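Local coordinates for protein alkaline serine protease (Pseudoalteromonas sp., PDB 1Y9Z) that probably hydrolyses peptide bonds as a cold-adapted, subtilisin-like alkaline serine protease, at residues His37-Ala42 with Leu206-Val211; Asn41-Thr46 with Ala74-Asn79; Ile28-Tyr33 with Asn63-His68; Gly214-Ile219 with Gly358-Glu363; Gly54-Pro59 with Ile93-Val98. All blocks are in the same frame, centred on the assembly; numbering follows the deposited sequence.

From the N terminus, interaction 3 (28-33 with 63-68) closes the first loop, bringing strand 25-30 onto the start of helix 65-74. Interactions 1 and 2 open next, from stretches sharing N41 and A42. Interaction 2 closes a short loop at 74-79, whereas interaction 1 runs on to strand 205-208. Interaction 5 (54-59 with 93-98) ties the loop that joins strand 44-47 to helix 65-74 to the central sheet; it crosses interaction 2 and lies within the span of interaction 1. Interactions 1, 2 and 5 all cross interaction 3. Interaction 4 (214-219 with 358-363) follows in series, and it shares with interaction 1 the small sheet 205-208/362-365. Interactions 1 and 2 meet at one calcium ion.

Interaction 1 of 5, residues His37-Ala42 with Leu206-Val211. With CA (calcium ion), chain C.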
# COMPACT_ATOMS: atom_id res chain seq x y z
N HIS A 37 7.60 -14.77 -9.31
CA HIS A 37 6.94 -14.84 -8.00
C HIS A 37 5.74 -15.79 -8.03
O HIS A 37 4.92 -15.73 -8.94
CB HIS A 37 6.49 -13.44 -7.58
CG HIS A 37 6.09 -13.35 -6.15
ND1 HIS A 37 6.73 -12.52 -5.25
CD2 HIS A 37 5.13 -14.00 -5.44
CE1 HIS A 37 6.18 -12.66 -4.06
NE2 HIS A 37 5.21 -13.55 -4.15
N ASN A 38 5.63 -16.66 -7.03
CA ASN A 38 4.54 -17.62 -6.96
C ASN A 38 3.15 -17.00 -6.97
O ASN A 38 2.19 -17.61 -7.45
CB ASN A 38 4.66 -18.52 -5.73
CG ASN A 38 5.84 -19.48 -5.82
OD1 ASN A 38 6.35 -19.76 -6.90
ND2 ASN A 38 6.25 -20.01 -4.67
N ASP A 39 3.02 -15.79 -6.42
CA ASP A 39 1.72 -15.13 -6.37
C ASP A 39 1.45 -14.26 -7.60
O ASP A 39 0.43 -13.57 -7.65
CB ASP A 39 1.61 -14.28 -5.10
CG ASP A 39 0.71 -14.91 -4.05
OD1 ASP A 39 0.45 -16.13 -4.15
OD2 ASP A 39 0.27 -14.20 -3.12
N LEU A 40 2.34 -14.30 -8.58
CA LEU A 40 2.18 -13.49 -9.79
C LEU A 40 2.46 -14.22 -11.10
O LEU A 40 2.02 -13.79 -12.16
CB LEU A 40 3.11 -12.27 -9.73
CG LEU A 40 2.87 -11.25 -8.62
CD1 LEU A 40 3.99 -10.22 -8.64
CD2 LEU A 40 1.52 -10.58 -8.83
N ASN A 41 3.18 -15.33 -11.01
CA ASN A 41 3.55 -16.11 -12.19
C ASN A 41 2.41 -16.52 -13.11
O ASN A 41 2.48 -16.33 -14.33
CB ASN A 41 4.31 -17.36 -11.75
CG ASN A 41 4.84 -18.16 -12.93
OD1 ASN A 41 5.83 -17.78 -13.55
ND2 ASN A 41 4.18 -19.27 -13.24
N ALA A 42 1.35 -17.08 -12.53
CA ALA A 42 0.23 -17.59 -13.32
C ALA A 42 -0.92 -16.63 -13.65
O ALA A 42 -2.04 -17.07 -13.92
CB ALA A 42 -0.33 -18.84 -12.65
N LEU A 206 0.53 -4.59 2.84
CA LEU A 206 1.30 -5.80 2.58
C LEU A 206 1.03 -6.29 1.16
O LEU A 206 -0.12 -6.38 0.73
CB LEU A 206 0.90 -6.89 3.57
CG LEU A 206 1.55 -8.27 3.38
CD1 LEU A 206 3.05 -8.17 3.63
CD2 LEU A 206 0.91 -9.27 4.34
N SER A 207 2.10 -6.60 0.43
CA SER A 207 1.94 -7.10 -0.93
C SER A 207 3.20 -7.84 -1.37
O SER A 207 4.17 -7.96 -0.61
CB SER A 207 1.65 -5.97 -1.91
OG SER A 207 1.29 -6.48 -3.19
N THR A 208 3.16 -8.35 -2.59
CA THR A 208 4.27 -9.06 -3.20
C THR A 208 5.42 -8.12 -3.55
O THR A 208 5.20 -6.97 -3.92
CB THR A 208 3.82 -9.73 -4.51
OG1 THR A 208 3.15 -8.75 -5.31
CG2 THR A 208 2.86 -10.88 -4.24
N VAL A 209 6.64 -8.61 -3.41
CA VAL A 209 7.82 -7.85 -3.82
C VAL A 209 8.75 -8.83 -4.51
O VAL A 209 8.57 -10.04 -4.40
CB VAL A 209 8.56 -7.19 -2.62
CG1 VAL A 209 7.67 -6.14 -1.96
CG2 VAL A 209 9.02 -8.25 -1.63
N THR A 210 9.72 -8.31 -5.25
CA THR A 210 10.68 -9.16 -5.94
C THR A 210 11.20 -10.21 -4.96
O THR A 210 11.57 -9.89 -3.83
CB THR A 210 11.85 -8.32 -6.47
OG1 THR A 210 11.33 -7.30 -7.33
CG2 THR A 210 12.84 -9.18 -7.24
N VAL A 211 11.20 -11.46 -5.40
CA VAL A 211 11.62 -12.58 -4.56
C VAL A 211 12.89 -12.32 -3.76
O VAL A 211 13.93 -11.95 -4.32
CB VAL A 211 11.79 -13.86 -5.40
CG1 VAL A 211 12.37 -14.99 -4.54
CG2 VAL A 211 10.44 -14.29 -5.97
CA CA C . -1.57 -15.95 -2.76
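The imidazole of H37 lies under the methyl group of T208, whose CG2 sits 3.9 Å from the ring centroid and 26° off the ring normal, a CH-pi contact displaced toward the rim of the ring. A different side of the same ring is used for polar contact: H37 ND1 donates to V209 O at 3.2 Å. The acceptor is nearly in the ring plane, although the bond is bent to 136° at the hydrogen. With CG of H37 anti to its own nitrogen (chi1 -167°), the ring swings across to the strand end, where face and edge are engaged at once. V211 closes over the base of the histidine, its CG2 coming 4.1 Å from H37 CA, while Y362 meets the imidazole edge-to-face. This loop, between strands 25-30 and 44-47 of the subtilisin-like domain, supplies D39 to a calcium site resembling the strong calcium site of subtilisins. The D39 carboxylate grips the ion with both oxygens, OD1 at 2.5 Å and OD2 at 2.6 Å; E2, I76, N78, E80 and V82 complete the shell. Away from the metal, D39 CB packs on T208 CG2 at 3.7 Å, which places the carboxylate stem beside the same methyl that covers H37. L40 approaches T208 from another direction: its CD1 is 3.7 Å from T208 OG1. That hydroxyl finds its polar partner in T67 O of helix 65-74. Within the loop, H37 O receives two backbone donors, L40 N at 3.0 Å and N41 N.

Interaction 2 of 5, residues Asn41-Thr46 with Ala74-Asn79. With CA (calcium ion), chain C.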
# COMPACT_ATOMS: atom_id res chain seq x y z
N ASN A 41 3.18 -15.33 -11.01
CA ASN A 41 3.55 -16.11 -12.19
C ASN A 41 2.41 -16.52 -13.11
O ASN A 41 2.48 -16.33 -14.33
CB ASN A 41 4.31 -17.36 -11.75
CG ASN A 41 4.84 -18.16 -12.93
OD1 ASN A 41 5.83 -17.78 -13.55
ND2 ASN A 41 4.18 -19.27 -13.24
N ALA A 42 1.35 -17.08 -12.53
CA ALA A 42 0.23 -17.59 -13.32
C ALA A 42 -0.92 -16.63 -13.65
O ALA A 42 -2.04 -17.07 -13.92
CB ALA A 42 -0.33 -18.84 -12.65
N ASN A 43 -0.65 -15.33 -13.63
CA ASN A 43 -1.69 -14.38 -14.00
C ASN A 43 -1.72 -14.27 -15.52
O ASN A 43 -0.79 -14.70 -16.20
CB ASN A 43 -1.39 -12.99 -13.42
CG ASN A 43 -2.02 -12.78 -12.06
OD1 ASN A 43 -3.15 -13.20 -11.81
ND2 ASN A 43 -1.30 -12.10 -11.17
N ASN A 44 -2.81 -13.73 -16.05
CA ASN A 44 -2.93 -13.53 -17.49
C ASN A 44 -2.22 -12.21 -17.74
O ASN A 44 -2.84 -11.19 -18.02
CB ASN A 44 -4.40 -13.43 -17.90
CG ASN A 44 -5.21 -14.61 -17.43
OD1 ASN A 44 -4.71 -15.74 -17.40
ND2 ASN A 44 -6.46 -14.37 -17.06
N VAL A 45 -0.90 -12.26 -17.63
CA VAL A 45 -0.07 -11.08 -17.77
C VAL A 45 0.83 -11.09 -18.99
O VAL A 45 1.44 -12.10 -19.33
CB VAL A 45 0.79 -10.90 -16.49
CG1 VAL A 45 1.69 -12.10 -16.28
CG2 VAL A 45 1.60 -9.62 -16.58
N THR A 46 0.88 -9.94 -19.66
CA THR A 46 1.72 -9.75 -20.83
C THR A 46 2.40 -8.41 -20.65
O THR A 46 2.12 -7.69 -19.69
CB THR A 46 0.89 -9.72 -22.13
OG1 THR A 46 -0.11 -8.69 -22.03
CG2 THR A 46 0.22 -11.06 -22.37
N ALA A 74 -3.58 -7.94 -8.33
CA ALA A 74 -3.87 -9.32 -8.66
C ALA A 74 -3.03 -10.44 -8.06
O ALA A 74 -2.79 -11.44 -8.72
CB ALA A 74 -3.88 -9.47 -10.18
N ALA A 75 -2.56 -10.28 -6.82
CA ALA A 75 -1.81 -11.38 -6.21
C ALA A 75 -2.76 -12.58 -6.27
O ALA A 75 -3.94 -12.46 -5.93
CB ALA A 75 -1.44 -11.06 -4.77
N ILE A 76 -2.24 -13.72 -6.71
CA ILE A 76 -3.05 -14.92 -6.90
C ILE A 76 -3.55 -15.63 -5.65
O ILE A 76 -2.82 -15.79 -4.68
CB ILE A 76 -2.29 -15.92 -7.78
CG1 ILE A 76 -1.96 -15.27 -9.12
CG2 ILE A 76 -3.11 -17.19 -7.99
CD1 ILE A 76 -1.05 -16.09 -10.00
N ALA A 77 -4.81 -16.06 -5.69
CA ALA A 77 -5.42 -16.79 -4.59
C ALA A 77 -4.89 -18.23 -4.69
O ALA A 77 -5.14 -18.91 -5.69
CB ALA A 77 -6.94 -16.77 -4.72
N ASN A 78 -4.17 -18.67 -3.67
CA ASN A 78 -3.58 -20.01 -3.70
C ASN A 78 -3.10 -20.52 -2.34
O ASN A 78 -2.16 -21.32 -2.28
CB ASN A 78 -2.40 -20.01 -4.67
CG ASN A 78 -1.41 -18.89 -4.37
OD1 ASN A 78 -1.43 -18.31 -3.29
ND2 ASN A 78 -0.54 -18.59 -5.33
N ASN A 79 -3.71 -20.08 -1.25
CA ASN A 79 -3.30 -20.56 0.07
C ASN A 79 -1.86 -20.20 0.50
O ASN A 79 -1.32 -20.80 1.44
CB ASN A 79 -3.50 -22.08 0.16
CG ASN A 79 -3.36 -22.61 1.58
OD1 ASN A 79 -4.05 -22.17 2.49
ND2 ASN A 79 -2.46 -23.58 1.76
CA CA C . -1.57 -15.95 -2.76
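N41 meets I76 through its backbone, N lying 4.4 Å from I76 CD1, at the edge of a contact that backs the calcium-binding loop of this subtilisin-like fold, where the chain leaves helix 65-74. A42 comes closer: its nitrogen is 3.6 Å and its CB 3.9 Å from the same I76 CD1, so the tip of the isoleucine is received by both backbone and methyl. The I76 chain runs straight to that tip (chi2 172°), with CG1 beside the backbone N. Next comes N43, which supplies the polar bond of the contact. Its ND2 donates to A74 O over 2.9 Å, straight at the hydrogen (166°) and with the acceptor in the amide plane, yet the nitrogen stands above the plane of the A74 carbonyl. The same ND2 is also bonded to the hydroxyl of Y33, so the amide nitrogen of this buried side chain has two polar partners and its rotation is probably fixed. On the other branch, N43 OD1 rests 3.6 Å from I76 CG1; the asparagine and the isoleucine come at each other from opposite directions. N44 then centres an inverse gamma turn, and the chain enters strand 44-47, where the backbones of N44 and T46 pair with strand 92-100. Beyond this packing, I76 and N78 serve the metal. A backbone hydrogen bond joins I76 to D39, itself a calcium ligand, and the ion is bound by I76 O at 2.3 Å and by N78 OD1 at 2.4 Å.

Interaction 3 of 5, residues Ile28-Tyr33 with Asn63-His68; sequences IIDSGY and NAHGTH
The CA atoms of S31 and G66 stand only 4.5 Å apart, because the chain leaving strand 25-30 runs directly against the first turn of helix 65-74. With no side chain at G66, its CA comes 3.4 Å from G32 O in a CA-H...O contact. S31 OG, held between its backbone N and carbonyl carbon (chi1 74°), links two backbone groups: it donates to N63 O at 2.9 Å, from well above that carbonyl plane, and accepts from G66 N at 2.8 Å. D30 OD1 receives H65 ND1 at 2.8 Å, nearly straight (166°), on its syn lone pair and almost in the imidazole plane. Its anti lone pair takes S31 N at 2.7 Å, which probably limits rotation of the carboxylate. A water bridges G32 O, N63 O and T67 OG1, whose hydroxyl also bonds D34 N. The sequences IIDSGY and NAHGTH match the aspartate and histidine signatures of the subtilase catalytic triad, and H65 lines the phenylmethanesulfonic acid pocket together with S369. S31 N thus positions D30 OD1, which in turn orients the H65 ring through ND1, consistent with a histidine set up for proton transfer.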
# COMPACT_ATOMS: atom_id res chain seq x y z
N ILE A 28 -0.26 -1.67 -16.07
CA ILE A 28 0.50 -1.11 -14.97
C ILE A 28 1.79 -0.49 -15.50
O ILE A 28 2.69 -1.19 -15.96
CB ILE A 28 0.87 -2.21 -13.95
CG1 ILE A 28 -0.39 -2.94 -13.48
CG2 ILE A 28 1.59 -1.59 -12.76
CD1 ILE A 28 -0.10 -4.16 -12.62
N ILE A 29 1.86 0.84 -15.45
CA ILE A 29 3.06 1.56 -15.88
C ILE A 29 3.84 1.74 -14.59
O ILE A 29 3.45 2.52 -13.72
CB ILE A 29 2.70 2.93 -16.49
CG1 ILE A 29 1.85 2.71 -17.75
CG2 ILE A 29 3.96 3.71 -16.82
CD1 ILE A 29 1.48 4.00 -18.48
N ASP A 30 4.94 1.01 -14.45
CA ASP A 30 5.71 1.07 -13.21
C ASP A 30 7.11 0.49 -13.40
O ASP A 30 7.69 0.59 -14.49
CB ASP A 30 4.93 0.29 -12.14
CG ASP A 30 5.11 0.88 -10.75
OD1 ASP A 30 6.25 0.89 -10.26
OD2 ASP A 30 4.10 1.31 -10.15
N SER A 31 7.66 -0.12 -12.35
CA SER A 31 9.01 -0.67 -12.42
C SER A 31 9.13 -2.14 -12.80
O SER A 31 10.12 -2.79 -12.48
CB SER A 31 9.73 -0.46 -11.08
OG SER A 31 9.25 -1.34 -10.08
N GLY A 32 8.14 -2.68 -13.50
CA GLY A 32 8.24 -4.07 -13.88
C GLY A 32 7.41 -4.99 -13.00
O GLY A 32 6.84 -4.57 -12.00
N TYR A 33 7.42 -6.26 -13.37
CA TYR A 33 6.61 -7.28 -12.70
C TYR A 33 7.44 -8.56 -12.52
O TYR A 33 7.88 -9.14 -13.50
CB TYR A 33 5.42 -7.54 -13.63
CG TYR A 33 4.39 -8.55 -13.20
CD1 TYR A 33 3.16 -8.13 -12.69
CD2 TYR A 33 4.58 -9.91 -13.41
CE1 TYR A 33 2.15 -9.04 -12.41
CE2 TYR A 33 3.57 -10.83 -13.14
CZ TYR A 33 2.36 -10.39 -12.64
OH TYR A 33 1.34 -11.28 -12.41
N ASN A 63 14.13 -2.92 -7.20
CA ASN A 63 13.24 -2.22 -8.12
C ASN A 63 11.90 -2.95 -8.06
O ASN A 63 11.28 -3.22 -9.08
CB ASN A 63 13.84 -2.29 -9.53
CG ASN A 63 13.15 -1.37 -10.52
OD1 ASN A 63 12.76 -0.26 -10.17
ND2 ASN A 63 13.03 -1.82 -11.76
N ALA A 64 11.46 -3.23 -6.83
CA ALA A 64 10.24 -3.98 -6.57
C ALA A 64 8.91 -3.23 -6.53
O ALA A 64 7.86 -3.84 -6.34
CB ALA A 64 10.40 -4.76 -5.27
N HIS A 65 8.95 -1.91 -6.71
CA HIS A 65 7.74 -1.11 -6.63
C HIS A 65 6.58 -1.62 -7.49
O HIS A 65 5.46 -1.79 -6.99
CB HIS A 65 8.07 0.34 -7.00
CG HIS A 65 6.97 1.32 -6.70
ND1 HIS A 65 6.01 1.67 -7.63
CD2 HIS A 65 6.68 2.01 -5.57
CE1 HIS A 65 5.18 2.54 -7.08
NE2 HIS A 65 5.56 2.76 -5.84
N GLY A 66 6.85 -1.88 -8.77
CA GLY A 66 5.82 -2.36 -9.67
C GLY A 66 5.25 -3.70 -9.28
O GLY A 66 4.08 -4.00 -9.56
N THR A 67 6.07 -4.53 -8.64
CA THR A 67 5.64 -5.85 -8.21
C THR A 67 4.70 -5.73 -7.01
O THR A 67 3.75 -6.49 -6.88
CB THR A 67 6.87 -6.72 -7.87
OG1 THR A 67 7.62 -6.96 -9.07
CG2 THR A 67 6.45 -8.06 -7.27
N HIS A 68 4.97 -4.75 -6.14
CA HIS A 68 4.12 -4.52 -4.98
C HIS A 68 2.76 -4.02 -5.48
O HIS A 68 1.71 -4.52 -5.06
CB HIS A 68 4.79 -3.50 -4.06
CG HIS A 68 4.19 -3.43 -2.69
ND1 HIS A 68 3.02 -2.75 -2.41
CD2 HIS A 68 4.60 -3.97 -1.51
CE1 HIS A 68 2.73 -2.88 -1.13
NE2 HIS A 68 3.67 -3.61 -0.56
O HOH W 1 8.84 -4.54 -9.67
O HOH W 2 4.20 -3.91 -12.46

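Interaction 4 of 5, residues Gly214-Ile219 with Gly358-Glu363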
# COMPACT_ATOMS: atom_id res chain seq x y z
N GLY A 214 11.90 -8.82 0.30
CA GLY A 214 10.94 -8.39 1.30
C GLY A 214 11.34 -8.61 2.74
O GLY A 214 12.45 -9.05 3.06
N ARG A 215 10.40 -8.30 3.63
CA ARG A 215 10.62 -8.42 5.05
C ARG A 215 9.27 -8.59 5.73
O ARG A 215 8.29 -7.97 5.32
CB ARG A 215 11.31 -7.16 5.57
CG ARG A 215 11.88 -7.30 6.94
CD ARG A 215 12.43 -5.97 7.41
NE ARG A 215 12.98 -6.10 8.75
CZ ARG A 215 13.03 -5.11 9.63
NH1 ARG A 215 13.55 -5.33 10.83
NH2 ARG A 215 12.55 -3.92 9.32
N LEU A 216 9.22 -9.44 6.75
CA LEU A 216 7.98 -9.68 7.46
C LEU A 216 8.22 -9.73 8.96
O LEU A 216 9.36 -9.75 9.41
CB LEU A 216 7.33 -10.99 7.00
CG LEU A 216 6.87 -11.02 5.53
CD1 LEU A 216 6.43 -12.43 5.17
CD2 LEU A 216 5.74 -10.03 5.33
N ALA A 217 7.13 -9.74 9.72
CA ALA A 217 7.21 -9.80 11.17
C ALA A 217 6.12 -10.74 11.67
O ALA A 217 5.19 -11.08 10.94
CB ALA A 217 7.03 -8.41 11.76
N ASP A 218 6.24 -11.16 12.93
CA ASP A 218 5.25 -12.06 13.50
C ASP A 218 5.28 -11.96 15.02
O ASP A 218 6.28 -11.55 15.62
CB ASP A 218 5.55 -13.50 13.07
CG ASP A 218 4.33 -14.40 13.16
OD1 ASP A 218 3.27 -13.95 13.62
OD2 ASP A 218 4.45 -15.58 12.76
N ILE A 219 4.16 -12.32 15.63
CA ILE A 219 4.01 -12.35 17.09
C ILE A 219 3.28 -13.65 17.35
O ILE A 219 2.20 -13.89 16.81
CB ILE A 219 3.12 -11.20 17.61
CG1 ILE A 219 3.78 -9.85 17.33
CG2 ILE A 219 2.90 -11.38 19.11
CD1 ILE A 219 2.89 -8.67 17.69
N GLY A 358 14.02 -11.21 7.32
CA GLY A 358 14.38 -10.63 6.04
C GLY A 358 14.35 -11.70 4.96
O GLY A 358 13.95 -12.84 5.21
N ASN A 359 14.77 -11.33 3.76
CA ASN A 359 14.81 -12.25 2.63
C ASN A 359 13.44 -12.85 2.32
O ASN A 359 13.34 -14.00 1.89
CB ASN A 359 15.82 -13.37 2.91
CG ASN A 359 16.25 -14.11 1.66
OD1 ASN A 359 16.79 -13.52 0.72
ND2 ASN A 359 16.01 -15.42 1.63
N GLN A 360 12.38 -12.08 2.54
CA GLN A 360 11.03 -12.55 2.27
C GLN A 360 10.55 -12.18 0.87
O GLN A 360 11.23 -11.46 0.14
CB GLN A 360 10.06 -12.00 3.32
CG GLN A 360 10.39 -12.44 4.74
CD GLN A 360 10.40 -13.95 4.89
OE1 GLN A 360 9.38 -14.61 4.68
NE2 GLN A 360 11.55 -14.50 5.25
N ASP A 361 9.36 -12.66 0.50
CA ASP A 361 8.80 -12.38 -0.82
C ASP A 361 7.60 -11.44 -0.76
O ASP A 361 6.88 -11.27 -1.75
CB ASP A 361 8.42 -13.70 -1.50
CG ASP A 361 9.56 -14.69 -1.53
OD1 ASP A 361 10.73 -14.26 -1.61
OD2 ASP A 361 9.30 -15.91 -1.47
N TYR A 362 7.40 -10.83 0.40
CA TYR A 362 6.31 -9.89 0.63
C TYR A 362 6.83 -8.80 1.54
O TYR A 362 7.84 -8.99 2.22
CB TYR A 362 5.13 -10.59 1.30
CG TYR A 362 4.64 -11.80 0.53
CD1 TYR A 362 3.67 -11.67 -0.46
CD2 TYR A 362 5.21 -13.05 0.75
CE1 TYR A 362 3.29 -12.77 -1.23
CE2 TYR A 362 4.83 -14.15 -0.01
CZ TYR A 362 3.87 -14.00 -1.00
OH TYR A 362 3.51 -15.08 -1.77
N GLU A 363 6.16 -7.65 1.56
CA GLU A 363 6.60 -6.57 2.43
C GLU A 363 5.53 -5.50 2.57
O GLU A 363 4.68 -5.33 1.69
CB GLU A 363 7.88 -5.93 1.88
CG GLU A 363 8.56 -4.99 2.87
CD GLU A 363 9.92 -4.51 2.40
OE1 GLU A 363 10.60 -3.82 3.20
OE2 GLU A 363 10.31 -4.80 1.26
O HOH W 3 15.13 -8.49 3.40
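G214 and Q360 form an antiparallel hydrogen-bonded pair, with G214 N giving to Q360 O at 2.7 Å and Q360 N giving to G214 O at 3.1 Å. G214 O also accepts from a water at 2.8 Å. That water accepts from N359 N, so the amide displaced from the pairing is satisfied. One residue on, R215 N reaches Y362 O at 3.0 Å, and the same oxygen receives a CA-H contact from G214. Bent at chi2 (-58°), Q360 folds its amide back so that NE2 donates to G358 O at 2.9 Å. Its CG packs 3.9 Å from CG of L216, which crosses the glutamine at about a right angle and touches Y362 CB with CD2 at 4.1 Å. R215 NE donates to N250 OD1 and R215 NH2 to H234 O. D361 OD1 accepts from G212 N. N359 and Q360 both facing G214 make a G1 beta bulge, at the corner where the chain passes from strand 351-360, probably of the inserted beta-barrel domain, into strand 362-365 beside the subtilisin-like domain.

Interaction 5 of 5, residues Gly54-Pro59 with Ile93-Val98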
# COMPACT_ATOMS: atom_id res chain seq x y z
N GLY A 54 15.14 -3.15 -20.17
CA GLY A 54 15.23 -4.60 -20.21
C GLY A 54 13.91 -5.33 -20.37
O GLY A 54 13.07 -4.94 -21.18
N ASN A 55 13.73 -6.40 -19.60
CA ASN A 55 12.50 -7.19 -19.67
C ASN A 55 11.47 -6.73 -18.65
O ASN A 55 11.79 -6.54 -17.47
CB ASN A 55 12.81 -8.68 -19.46
CG ASN A 55 13.65 -9.26 -20.58
OD1 ASN A 55 13.36 -9.06 -21.76
ND2 ASN A 55 14.70 -9.99 -20.21
N TRP A 56 10.23 -6.57 -19.10
CA TRP A 56 9.16 -6.13 -18.22
C TRP A 56 8.92 -7.13 -17.10
O TRP A 56 8.47 -6.75 -16.01
CB TRP A 56 7.86 -5.93 -19.01
CG TRP A 56 7.30 -7.17 -19.64
CD1 TRP A 56 7.50 -7.60 -20.93
CD2 TRP A 56 6.44 -8.14 -19.02
NE1 TRP A 56 6.81 -8.78 -21.14
CE2 TRP A 56 6.16 -9.13 -19.99
CE3 TRP A 56 5.89 -8.27 -17.74
CZ2 TRP A 56 5.35 -10.24 -19.72
CZ3 TRP A 56 5.08 -9.37 -17.47
CH2 TRP A 56 4.82 -10.34 -18.45
N TYR A 57 9.21 -8.40 -17.36
CA TYR A 57 9.01 -9.47 -16.39
C TYR A 57 10.18 -9.71 -15.44
O TYR A 57 10.18 -10.66 -14.66
CB TYR A 57 8.66 -10.78 -17.11
CG TYR A 57 9.58 -11.15 -18.25
CD1 TYR A 57 9.36 -10.66 -19.54
CD2 TYR A 57 10.67 -11.99 -18.04
CE1 TYR A 57 10.21 -11.01 -20.60
CE2 TYR A 57 11.52 -12.35 -19.09
CZ TYR A 57 11.28 -11.85 -20.36
OH TYR A 57 12.11 -12.21 -21.40
N GLN A 58 11.18 -8.84 -15.51
CA GLN A 58 12.36 -8.93 -14.65
C GLN A 58 12.66 -7.55 -14.10
O GLN A 58 13.35 -6.75 -14.73
CB GLN A 58 13.56 -9.46 -15.45
CG GLN A 58 13.45 -10.93 -15.81
CD GLN A 58 14.52 -11.40 -16.77
OE1 GLN A 58 14.68 -12.60 -17.00
NE2 GLN A 58 15.26 -10.46 -17.36
N PRO A 59 12.14 -7.24 -12.90
CA PRO A 59 12.39 -5.92 -12.31
C PRO A 59 13.85 -5.58 -12.07
O PRO A 59 14.25 -4.41 -12.16
CB PRO A 59 11.58 -5.97 -11.01
CG PRO A 59 11.59 -7.43 -10.66
CD PRO A 59 11.34 -8.08 -11.99
N ILE A 93 -3.68 -8.42 -17.57
CA ILE A 93 -2.76 -7.41 -17.08
C ILE A 93 -1.65 -7.18 -18.10
O ILE A 93 -1.06 -8.13 -18.60
CB ILE A 93 -2.10 -7.87 -15.76
CG1 ILE A 93 -3.18 -8.24 -14.75
CG2 ILE A 93 -1.20 -6.77 -15.22
CD1 ILE A 93 -2.64 -8.90 -13.49
N HIS A 94 -1.38 -5.91 -18.41
CA HIS A 94 -0.31 -5.59 -19.34
C HIS A 94 0.70 -4.74 -18.58
O HIS A 94 0.34 -3.81 -17.86
CB HIS A 94 -0.82 -4.81 -20.55
CG HIS A 94 0.14 -4.80 -21.70
ND1 HIS A 94 0.41 -5.93 -22.45
CD2 HIS A 94 0.94 -3.82 -22.18
CE1 HIS A 94 1.33 -5.64 -23.35
NE2 HIS A 94 1.67 -4.37 -23.21
N ILE A 95 1.97 -5.08 -18.74
CA ILE A 95 3.04 -4.38 -18.04
C ILE A 95 3.91 -3.52 -18.95
O ILE A 95 4.39 -3.98 -19.98
CB ILE A 95 3.96 -5.39 -17.31
CG1 ILE A 95 3.13 -6.32 -16.41
CG2 ILE A 95 5.02 -4.65 -16.50
CD1 ILE A 95 2.33 -5.61 -15.34
N VAL A 96 4.10 -2.27 -18.55
CA VAL A 96 4.98 -1.36 -19.28
C VAL A 96 5.96 -0.89 -18.20
O VAL A 96 5.58 -0.19 -17.26
CB VAL A 96 4.24 -0.16 -19.88
CG1 VAL A 96 5.25 0.80 -20.51
CG2 VAL A 96 3.26 -0.63 -20.95
N LYS A 97 7.21 -1.33 -18.33
CA LYS A 97 8.25 -1.00 -17.37
C LYS A 97 8.99 0.28 -17.74
O LYS A 97 9.76 0.31 -18.71
CB LYS A 97 9.24 -2.17 -17.29
CG LYS A 97 10.35 -2.02 -16.26
CD LYS A 97 11.29 -3.21 -16.35
CE LYS A 97 12.50 -3.06 -15.45
NZ LYS A 97 13.47 -4.17 -15.68
N VAL A 98 8.75 1.35 -16.98
CA VAL A 98 9.39 2.63 -17.24
C VAL A 98 10.52 2.94 -16.26
O VAL A 98 11.32 3.85 -16.50
CB VAL A 98 8.37 3.80 -17.20
CG1 VAL A 98 7.32 3.60 -18.29
CG2 VAL A 98 7.72 3.87 -15.82
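K97 reaches across to the loop 54-59 as a fully extended chain, each torsion from chi1 (-177°) onward close to trans, and this brings its ammonium group to the turn formed by N55 to Q58. There NZ donates to Q58 O at 2.8 Å, tilted from the carbonyl plane, and more weakly to N55 O at 3.4 Å. N55 O also takes Q58 N at 3.1 Å, the bond that closes the type I turn, so N55 O is shared by the turn's own bond and, weakly, by the lysine. Along the way its aliphatic part lies alongside the backbone, CB of K97 4.1 Å from W56 CA. CG of W56 lies between its backbone N and carbonyl carbon (chi1 64°), which folds the indole down beside the strand. CE3, on the six-membered ring of the indole, comes obliquely to within 3.5 Å of I95 CB, and CZ3 lies 3.8 Å from I95 CG1. The two side chains cross at about a right angle. I95 is bent at chi2 (-60°), so its end leads away from the loop and the indole meets CB and CG1 rather than CD1. Against one face of the indole lies Y57 CD1, 3.5 Å above the plane; the tyrosine also makes a cation-pi contact with R35. V45 packs against both W56 and I95, joining the neighbouring strand to the group. Strand 92-100, paired in parallel with 25-30 and 44-47, belongs to the central sheet of the subtilisin-like alpha/beta fold, here met by the loop that joins strand 44-47 to helix 65-74.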